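Local coordinates for protein Non-reducing end alpha-L-arabinofuranosidase BoGH43B (Bacteroides ovatus, PDB 5JOZ) that removes terminal non-reducing alpha-L-arabinofuranosyl residues from xyloglucan branches, converting S units to X units during xyloglucan degradation, at residues N7-G12 / V48-I53; S248-C253 / L296-P301; G255-N260 / A366-T371. All coordinates share one frame; numbering follows the deposited sequence.

Contact 1: residues N7-G12 / V48-I53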
loop_
_atom_site.group_PDB
_atom_site.type_symbol
_atom_site.label_atom_id
_atom_site.label_comp_id
_atom_site.label_asym_id
_atom_site.label_seq_id
_atom_site.Cartn_x
_atom_site.Cartn_y
_atom_site.Cartn_z
ATOM N N ASN A 7 -5.267 8.274 -15.141
ATOM C CA ASN A 7 -4.874 8.147 -13.743
ATOM C C ASN A 7 -6.053 7.565 -12.928
ATOM O O ASN A 7 -7.213 7.744 -13.310
ATOM C CB ASN A 7 -4.463 9.507 -13.145
ATOM C CG ASN A 7 -2.963 9.794 -13.253
ATOM O OD1 ASN A 7 -2.122 8.936 -12.978
ATOM N ND2 ASN A 7 -2.626 11.027 -13.625
ATOM N N PRO A 8 -5.781 6.886 -11.810
ATOM C CA PRO A 8 -4.421 6.608 -11.310
ATOM C C PRO A 8 -3.767 5.442 -12.023
ATOM O O PRO A 8 -4.459 4.623 -12.611
ATOM C CB PRO A 8 -4.642 6.240 -9.835
ATOM C CG PRO A 8 -6.105 6.393 -9.574
ATOM C CD PRO A 8 -6.820 6.410 -10.885
ATOM N N ILE A 9 -2.441 5.361 -11.935
ATOM C CA ILE A 9 -1.684 4.281 -12.593
ATOM C C ILE A 9 -1.612 2.992 -11.762
ATOM O O ILE A 9 -1.534 1.898 -12.321
ATOM C CB ILE A 9 -0.276 4.740 -13.050
ATOM C CG1 ILE A 9 0.510 5.411 -11.919
ATOM C CG2 ILE A 9 -0.390 5.697 -14.235
ATOM C CD1 ILE A 9 1.992 5.237 -12.059
ATOM N N ILE A 10 -1.659 3.106 -10.437
ATOM C CA ILE A 10 -1.749 1.934 -9.572
ATOM C C ILE A 10 -2.797 2.215 -8.509
ATOM O O ILE A 10 -2.669 3.165 -7.737
ATOM C CB ILE A 10 -0.395 1.561 -8.910
ATOM C CG1 ILE A 10 0.780 1.757 -9.890
ATOM C CG2 ILE A 10 -0.455 0.120 -8.421
ATOM C CD1 ILE A 10 2.152 1.465 -9.307
ATOM N N THR A 11 -3.822 1.368 -8.470
ATOM C CA THR A 11 -5.013 1.584 -7.642
ATOM C C THR A 11 -4.970 0.740 -6.392
ATOM O O THR A 11 -4.111 -0.118 -6.263
ATOM C CB THR A 11 -6.292 1.237 -8.433
ATOM O OG1 THR A 11 -6.196 -0.091 -8.930
ATOM C CG2 THR A 11 -6.454 2.173 -9.599
ATOM N N GLY A 12 -5.907 0.977 -5.475
ATOM C CA GLY A 12 -5.896 0.313 -4.165
ATOM C C GLY A 12 -4.776 0.896 -3.319
ATOM O O GLY A 12 -4.044 1.783 -3.774
ATOM N N VAL A 48 3.113 3.385 -17.184
ATOM C CA VAL A 48 1.659 3.354 -17.136
ATOM C C VAL A 48 1.145 1.987 -16.699
ATOM O O VAL A 48 0.281 1.907 -15.831
ATOM C CB VAL A 48 1.064 3.748 -18.504
ATOM C CG1 VAL A 48 -0.445 3.503 -18.552
ATOM C CG2 VAL A 48 1.362 5.217 -18.788
ATOM N N HIS A 49 1.660 0.928 -17.319
ATOM C CA HIS A 49 1.250 -0.430 -17.030
ATOM C C HIS A 49 2.262 -1.083 -16.088
ATOM O O HIS A 49 3.441 -1.234 -16.411
ATOM C CB HIS A 49 1.115 -1.203 -18.329
ATOM C CG HIS A 49 0.089 -0.625 -19.255
ATOM N ND1 HIS A 49 0.422 0.119 -20.366
ATOM C CD2 HIS A 49 -1.264 -0.658 -19.215
ATOM C CE1 HIS A 49 -0.682 0.511 -20.978
ATOM N NE2 HIS A 49 -1.719 0.055 -20.297
ATOM N N TRP A 50 1.775 -1.463 -14.918
ATOM C CA TRP A 50 2.612 -1.943 -13.831
ATOM C C TRP A 50 2.282 -3.388 -13.497
ATOM O O TRP A 50 1.122 -3.791 -13.545
ATOM C CB TRP A 50 2.438 -1.031 -12.614
ATOM C CG TRP A 50 2.992 0.352 -12.879
ATOM C CD1 TRP A 50 2.325 1.411 -13.408
ATOM C CD2 TRP A 50 4.333 0.793 -12.658
ATOM N NE1 TRP A 50 3.165 2.495 -13.524
ATOM C CE2 TRP A 50 4.406 2.137 -13.074
ATOM C CE3 TRP A 50 5.483 0.179 -12.143
ATOM C CZ2 TRP A 50 5.581 2.883 -12.988
ATOM C CZ3 TRP A 50 6.657 0.924 -12.046
ATOM C CH2 TRP A 50 6.696 2.259 -12.470
ATOM N N LYS A 51 3.322 -4.154 -13.183
ATOM C CA LYS A 51 3.206 -5.548 -12.789
ATOM C C LYS A 51 3.950 -5.746 -11.485
ATOM O O LYS A 51 5.100 -5.299 -11.350
ATOM C CB LYS A 51 3.816 -6.460 -13.865
ATOM C CG LYS A 51 3.777 -7.952 -13.540
ATOM C CD LYS A 51 4.138 -8.818 -14.740
ATOM C CE LYS A 51 3.245 -10.052 -14.856
ATOM N NZ LYS A 51 3.677 -11.148 -13.954
ATOM N N LEU A 52 3.309 -6.453 -10.549
ATOM C CA LEU A 52 3.912 -6.759 -9.257
ATOM C C LEU A 52 4.911 -7.882 -9.481
ATOM O O LEU A 52 4.558 -8.899 -10.078
ATOM C CB LEU A 52 2.821 -7.188 -8.275
ATOM C CG LEU A 52 3.192 -7.538 -6.839
ATOM C CD1 LEU A 52 3.839 -6.353 -6.132
ATOM C CD2 LEU A 52 1.948 -8.000 -6.102
ATOM N N ILE A 53 6.158 -7.690 -9.042
ATOM C CA ILE A 53 7.219 -8.710 -9.216
ATOM C C ILE A 53 7.836 -9.258 -7.924
ATOM O O ILE A 53 8.509 -10.290 -7.948
ATOM C CB ILE A 53 8.367 -8.211 -10.138
ATOM C CG1 ILE A 53 9.064 -6.964 -9.571
ATOM C CG2 ILE A 53 7.848 -7.934 -11.549
ATOM C CD1 ILE A 53 10.461 -6.789 -10.127
HETATM O O HOH W 1 -1.046 -0.772 -13.424
#
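Ile-9 carries its CG1 between the backbone N and the carbonyl carbon (chi1 52°), whereas Ile-10 holds its CG1 beside N (chi1 -39°), and from these two settings both isoleucines reach the indole of Trp-50. Ile-10 CD1 settles over one face of the five-membered ring, 4.0 Å from its centroid and 17° off the normal, a CH-pi contact in which the aliphatic branch crosses Trp-50 at about a right angle. Ile-9 approaches obliquely, its CD1 3.3 Å from Trp-50 NE1 and 4.1 Å from Trp-50 CE2. A classic beta bulge, in which Ile-9 and Ile-10 both face Thr-270 of strand 269-277, probably helps two successive residues reach one ring. The segment 7-12 thus runs along the last sheet of the five-bladed propeller typical of family GH43, while the 48-53 segment leads into strand 51-55, an outer strand of the first blade, whose Phe-26 and Leu-28 also touch the indole. Between the backbones, water 1 donates to Ile-9 O at 2.9 Å and accepts from Trp-50 N at 3.3 Å. The indole N-H has a weak bond of its own to Leu-47 O. The join between first and last blades here therefore rests on dispersion between methyl groups and an aromatic surface, and a single water supplies the polar link that the two main chains do not make directly.

Contact 2: residues S248-C253 / L296-P301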
loop_
_atom_site.group_PDB
_atom_site.type_symbol
_atom_site.label_atom_id
_atom_site.label_comp_id
_atom_site.label_asym_id
_atom_site.label_seq_id
_atom_site.Cartn_x
_atom_site.Cartn_y
_atom_site.Cartn_z
ATOM N N SER A 248 13.021 13.944 -21.052
ATOM C CA SER A 248 11.805 14.451 -20.420
ATOM C C SER A 248 11.601 13.875 -19.013
ATOM O O SER A 248 12.165 12.834 -18.647
ATOM C CB SER A 248 10.566 14.184 -21.300
ATOM O OG SER A 248 10.270 12.793 -21.383
ATOM N N TRP A 249 10.773 14.564 -18.242
ATOM C CA TRP A 249 10.589 14.288 -16.819
ATOM C C TRP A 249 9.123 13.951 -16.487
ATOM O O TRP A 249 8.174 14.585 -16.997
ATOM C CB TRP A 249 11.050 15.492 -15.996
ATOM C CG TRP A 249 12.539 15.693 -15.982
ATOM C CD1 TRP A 249 13.302 16.295 -16.954
ATOM C CD2 TRP A 249 13.445 15.318 -14.939
ATOM N NE1 TRP A 249 14.623 16.311 -16.570
ATOM C CE2 TRP A 249 14.737 15.723 -15.338
ATOM C CE3 TRP A 249 13.290 14.671 -13.707
ATOM C CZ2 TRP A 249 15.872 15.484 -14.556
ATOM C CZ3 TRP A 249 14.416 14.439 -12.932
ATOM C CH2 TRP A 249 15.693 14.839 -13.364
ATOM N N TRP A 250 8.979 12.930 -15.642
ATOM C CA TRP A 250 7.718 12.498 -15.077
ATOM C C TRP A 250 7.838 12.432 -13.560
ATOM O O TRP A 250 8.944 12.262 -13.006
ATOM C CB TRP A 250 7.312 11.147 -15.673
ATOM C CG TRP A 250 6.923 11.301 -17.106
ATOM C CD1 TRP A 250 7.759 11.347 -18.189
ATOM C CD2 TRP A 250 5.606 11.504 -17.608
ATOM N NE1 TRP A 250 7.028 11.536 -19.343
ATOM C CE2 TRP A 250 5.705 11.634 -19.012
ATOM C CE3 TRP A 250 4.344 11.561 -17.013
ATOM C CZ2 TRP A 250 4.593 11.839 -19.820
ATOM C CZ3 TRP A 250 3.239 11.749 -17.819
ATOM C CH2 TRP A 250 3.368 11.889 -19.205
ATOM N N ALA A 251 6.700 12.619 -12.897
ATOM C CA ALA A 251 6.581 12.506 -11.457
ATOM C C ALA A 251 5.570 11.422 -11.129
ATOM O O ALA A 251 4.529 11.323 -11.777
ATOM C CB ALA A 251 6.133 13.827 -10.863
ATOM N N VAL A 252 5.881 10.599 -10.134
ATOM C CA VAL A 252 4.846 9.809 -9.479
ATOM C C VAL A 252 4.572 10.476 -8.141
ATOM O O VAL A 252 5.446 11.136 -7.590
ATOM C CB VAL A 252 5.199 8.316 -9.332
ATOM C CG1 VAL A 252 5.325 7.689 -10.710
ATOM C CG2 VAL A 252 6.473 8.114 -8.490
ATOM N N CYS A 253 3.341 10.342 -7.668
ATOM C CA CYS A 253 2.910 10.905 -6.389
ATOM C C CYS A 253 1.678 10.145 -5.916
ATOM O O CYS A 253 1.103 9.343 -6.675
ATOM C CB CYS A 253 2.552 12.376 -6.544
ATOM S SG CYS A 253 0.986 12.626 -7.419
ATOM N N LEU A 296 -1.516 12.788 -22.284
ATOM C CA LEU A 296 -0.767 12.201 -23.368
ATOM C C LEU A 296 0.281 11.219 -22.792
ATOM O O LEU A 296 0.880 11.455 -21.720
ATOM C CB LEU A 296 -0.068 13.292 -24.193
ATOM C CG LEU A 296 -0.947 14.293 -24.966
ATOM C CD1 LEU A 296 -0.126 15.512 -25.383
ATOM C CD2 LEU A 296 -1.596 13.643 -26.182
ATOM N N PHE A 297 0.495 10.139 -23.538
ATOM C CA PHE A 297 1.324 9.015 -23.121
ATOM C C PHE A 297 2.786 9.465 -23.033
ATOM O O PHE A 297 3.209 10.320 -23.813
ATOM C CB PHE A 297 1.175 7.876 -24.145
ATOM C CG PHE A 297 1.396 6.502 -23.585
ATOM C CD1 PHE A 297 0.386 5.864 -22.862
ATOM C CD2 PHE A 297 2.591 5.829 -23.806
ATOM C CE1 PHE A 297 0.578 4.599 -22.347
ATOM C CE2 PHE A 297 2.791 4.560 -23.294
ATOM C CZ PHE A 297 1.783 3.941 -22.567
ATOM N N PRO A 298 3.563 8.918 -22.075
ATOM C CA PRO A 298 5.013 9.161 -22.069
ATOM C C PRO A 298 5.688 8.815 -23.394
ATOM O O PRO A 298 5.152 8.024 -24.159
ATOM C CB PRO A 298 5.508 8.222 -20.971
ATOM C CG PRO A 298 4.382 8.158 -20.017
ATOM C CD PRO A 298 3.146 8.168 -20.879
ATOM N N ASN A 299 6.857 9.388 -23.654
ATOM C CA ASN A 299 7.604 9.044 -24.855
ATOM C C ASN A 299 8.360 7.723 -24.664
ATOM O O ASN A 299 9.575 7.688 -24.564
ATOM C CB ASN A 299 8.544 10.179 -25.254
ATOM C CG ASN A 299 9.023 10.051 -26.694
ATOM O OD1 ASN A 299 8.531 9.215 -27.460
ATOM N ND2 ASN A 299 9.991 10.870 -27.064
ATOM N N LEU A 300 7.596 6.637 -24.631
ATOM C CA LEU A 300 8.077 5.292 -24.357
ATOM C C LEU A 300 7.147 4.357 -25.117
ATOM O O LEU A 300 5.959 4.680 -25.267
ATOM C CB LEU A 300 7.971 4.963 -22.861
ATOM C CG LEU A 300 8.853 5.707 -21.860
ATOM C CD1 LEU A 300 8.356 5.506 -20.435
ATOM C CD2 LEU A 300 10.301 5.259 -21.995
ATOM N N PRO A 301 7.656 3.198 -25.584
ATOM C CA PRO A 301 6.721 2.271 -26.226
ATOM C C PRO A 301 5.754 1.618 -25.222
ATOM O O PRO A 301 6.163 1.158 -24.158
ATOM C CB PRO A 301 7.632 1.229 -26.900
ATOM C CG PRO A 301 9.027 1.764 -26.796
ATOM C CD PRO A 301 9.046 2.704 -25.631
HETATM O O HOH W 2 7.826 11.712 -22.171
#
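Pro-298 lies across the indole of Trp-250 at about a right angle, with CG above the six-membered ring, 3.9 Å from its centroid and 19° off the normal. This CH-pi contact is offset toward the rim, and the proline backbone follows it in: Pro-298 CA comes to 3.5 Å from Trp-250 CZ2. Leu-296 O meets the same ring differently, lying near its plane at the edge, 3.6 Å from Trp-250 CH2. Trp-250 belongs to strand 249-256 in the last four-stranded blade of the GH43 propeller, and its partner Pro-298 lies in the loop between strands 294-296 and 311-312. An inverse gamma turn about Asn-299, with a weak bond from Leu-300 N to Pro-298 O, bends the chain just past the proline. The ring's N-H is used in plane, Trp-250 NE1 donating a hydrogen bond to water 2 at 2.9 Å; that water also accepts from Asn-299 N and donates to Ser-248 OG. Putting an alanine in place of Trp-250 would probably leave a gap beneath the proline ring and deprive the water of one of its donors. Asp-246 ties the same residues together, one carboxylate oxygen bonded to Ser-248 OG and the other to Asn-299 ND2.

Contact 3: residues G255-N260 / A366-T371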
loop_
_atom_site.group_PDB
_atom_site.type_symbol
_atom_site.label_atom_id
_atom_site.label_comp_id
_atom_site.label_asym_id
_atom_site.label_seq_id
_atom_site.Cartn_x
_atom_site.Cartn_y
_atom_site.Cartn_z
ATOM N N GLY A 255 -2.261 10.204 -4.022
ATOM C CA GLY A 255 -3.482 10.993 -3.917
ATOM C C GLY A 255 -4.642 10.122 -3.478
ATOM O O GLY A 255 -4.489 8.903 -3.287
ATOM N N ILE A 256 -5.811 10.739 -3.346
ATOM C CA ILE A 256 -7.036 10.003 -3.015
ATOM C C ILE A 256 -8.105 10.285 -4.058
ATOM O O ILE A 256 -8.042 11.314 -4.735
ATOM C CB ILE A 256 -7.540 10.331 -1.595
ATOM C CG1 ILE A 256 -7.798 11.836 -1.432
ATOM C CG2 ILE A 256 -6.524 9.843 -0.561
ATOM C CD1 ILE A 256 -8.527 12.207 -0.157
ATOM N N ARG A 257 -9.049 9.348 -4.194
ATOM C CA ARG A 257 -10.225 9.485 -5.064
ATOM C C ARG A 257 -11.431 9.477 -4.151
ATOM O O ARG A 257 -11.911 8.401 -3.812
ATOM C CB ARG A 257 -10.353 8.302 -6.018
ATOM C CG ARG A 257 -9.360 8.267 -7.171
ATOM C CD ARG A 257 -9.030 6.821 -7.530
ATOM N NE ARG A 257 -9.777 6.270 -8.642
ATOM C CZ ARG A 257 -9.871 4.974 -8.942
ATOM N NH1 ARG A 257 -9.279 4.032 -8.216
ATOM N NH2 ARG A 257 -10.591 4.611 -9.997
ATOM N N PRO A 258 -11.911 10.661 -3.719
ATOM C CA PRO A 258 -13.035 10.647 -2.770
ATOM C C PRO A 258 -14.374 10.261 -3.414
ATOM O O PRO A 258 -14.556 10.440 -4.616
ATOM C CB PRO A 258 -13.089 12.096 -2.247
ATOM C CG PRO A 258 -11.886 12.797 -2.793
ATOM C CD PRO A 258 -11.478 12.043 -4.020
ATOM N N VAL A 259 -15.285 9.725 -2.605
ATOM C CA VAL A 259 -16.659 9.443 -3.029
ATOM C C VAL A 259 -17.497 10.697 -2.737
ATOM O O VAL A 259 -17.474 11.204 -1.612
ATOM C CB VAL A 259 -17.264 8.232 -2.273
ATOM C CG1 VAL A 259 -18.592 7.826 -2.905
ATOM C CG2 VAL A 259 -16.304 7.040 -2.239
ATOM N N ASN A 260 -18.208 11.204 -3.745
ATOM C CA ASN A 260 -18.970 12.474 -3.641
ATOM C C ASN A 260 -18.159 13.624 -2.988
ATOM O O ASN A 260 -18.707 14.452 -2.244
ATOM C CB ASN A 260 -20.302 12.263 -2.876
ATOM C CG ASN A 260 -21.202 11.213 -3.511
ATOM O OD1 ASN A 260 -21.247 11.049 -4.735
ATOM N ND2 ASN A 260 -21.938 10.501 -2.671
ATOM N N ALA A 366 -8.808 -2.739 -5.162
ATOM C CA ALA A 366 -8.224 -1.964 -6.243
ATOM C C ALA A 366 -9.258 -1.269 -7.139
ATOM O O ALA A 366 -8.876 -0.646 -8.141
ATOM C CB ALA A 366 -7.347 -2.885 -7.089
ATOM N N ALA A 367 -10.546 -1.392 -6.812
ATOM C CA ALA A 367 -11.600 -0.707 -7.562
ATOM C C ALA A 367 -12.810 -0.385 -6.688
ATOM O O ALA A 367 -13.120 -1.097 -5.732
ATOM C CB ALA A 367 -12.015 -1.548 -8.760
ATOM N N PHE A 368 -13.476 0.714 -7.007
ATOM C CA PHE A 368 -14.727 1.042 -6.354
ATOM C C PHE A 368 -15.747 -0.051 -6.605
ATOM O O PHE A 368 -16.344 -0.559 -5.664
ATOM C CB PHE A 368 -15.255 2.378 -6.847
ATOM C CG PHE A 368 -14.439 3.537 -6.378
ATOM C CD1 PHE A 368 -14.465 3.918 -5.040
ATOM C CD2 PHE A 368 -13.610 4.223 -7.261
ATOM C CE1 PHE A 368 -13.699 4.995 -4.599
ATOM C CE2 PHE A 368 -12.847 5.290 -6.826
ATOM C CZ PHE A 368 -12.893 5.680 -5.496
ATOM N N ASN A 369 -15.899 -0.425 -7.875
ATOM C CA ASN A 369 -16.897 -1.389 -8.305
ATOM C C ASN A 369 -16.239 -2.747 -8.496
ATOM O O ASN A 369 -15.409 -2.921 -9.387
ATOM C CB ASN A 369 -17.556 -0.914 -9.604
ATOM C CG ASN A 369 -18.140 0.475 -9.470
ATOM O OD1 ASN A 369 -17.530 1.460 -9.890
ATOM N ND2 ASN A 369 -19.292 0.573 -8.833
ATOM N N LEU A 370 -16.595 -3.704 -7.649
ATOM C CA LEU A 370 -16.046 -5.048 -7.774
ATOM C C LEU A 370 -16.933 -6.151 -7.247
ATOM O O LEU A 370 -17.885 -5.927 -6.504
ATOM C CB LEU A 370 -14.650 -5.156 -7.140
ATOM C CG LEU A 370 -14.353 -5.042 -5.644
ATOM C CD1 LEU A 370 -15.124 -6.015 -4.768
ATOM C CD2 LEU A 370 -12.848 -5.243 -5.460
ATOM N N THR A 371 -16.574 -7.354 -7.668
ATOM C CA THR A 371 -17.144 -8.576 -7.154
ATOM C C THR A 371 -15.990 -9.429 -6.666
ATOM O O THR A 371 -15.009 -9.622 -7.372
ATOM C CB THR A 371 -17.929 -9.331 -8.240
ATOM O OG1 THR A 371 -19.055 -8.538 -8.621
ATOM C CG2 THR A 371 -18.423 -10.689 -7.722
#
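Arg-257 and Phe-368 supply the main meeting of flat groups, and it is not a parallel stack. Phe-368 CE2 sits 3.6 Å above the guanidinium plane of Arg-257, over its centre, but the two planes are turned 63° apart, so one corner of the phenyl ring is aimed at the cationic group. Bends at chi2 (148°) and chi3 (97°) carry the guanidinium to CE2. Nearer the main chain, where the backbone sets the position, Arg-257 CB lies 3.7 Å from Phe-368 CZ.

A second kind of contact uses the main chain: Arg-257 O lies in the plane of the phenyl ring at its edge, 3.3 Å from Phe-368 CZ, where the slightly positive ring hydrogen is probably drawn to the carbonyl. Purely apolar packing is modest, Val-259 CG2 approaching Phe-368 CE1 obliquely at 4.1 Å as the two side chains run antiparallel in passing.

The ionic interactions belong to the far end of Arg-257. Its NH1 makes a salt bridge to Glu-269, and NH2 has a long, weak ion pair with Asp-507, whose carboxylate also accepts the backbone N-H groups of Phe-368 and Asn-369.

Phe-368 thus projects from the C-terminal concanavalin A-like domain against the loop that follows strand 249-256. This buried contact between the domains couples an aromatic ring to a charge that Glu-269 probably largely balances, its salt bridge helping to hold in place the guanidinium, whose face receives one corner of the phenyl ring.

How the contacts relate
Contact 3 is the buried one and joins the two domains, whereas contacts 1 and 2 are partly buried: contact 1 joins the first and last blades, and contact 2 packs a connecting loop on the last. Contact 2 is farthest out, its centre about 22 Å from the centre of the chain. Contacts 2 and 3 use successive parts of strand 249-256. Contact 1 touches both neighbours, packing Val-48 CG2 on Phe-297 CE1 of contact 2 and probably hydrogen-bonding Thr-11 OG1 to Ala-366 O of contact 3. All three set an aromatic ring against a loop, yet the partner changes: isoleucine methyls in contact 1, a proline in contact 2, and an arginine in contact 3. Waters bridge the first two, while acids accompany the third.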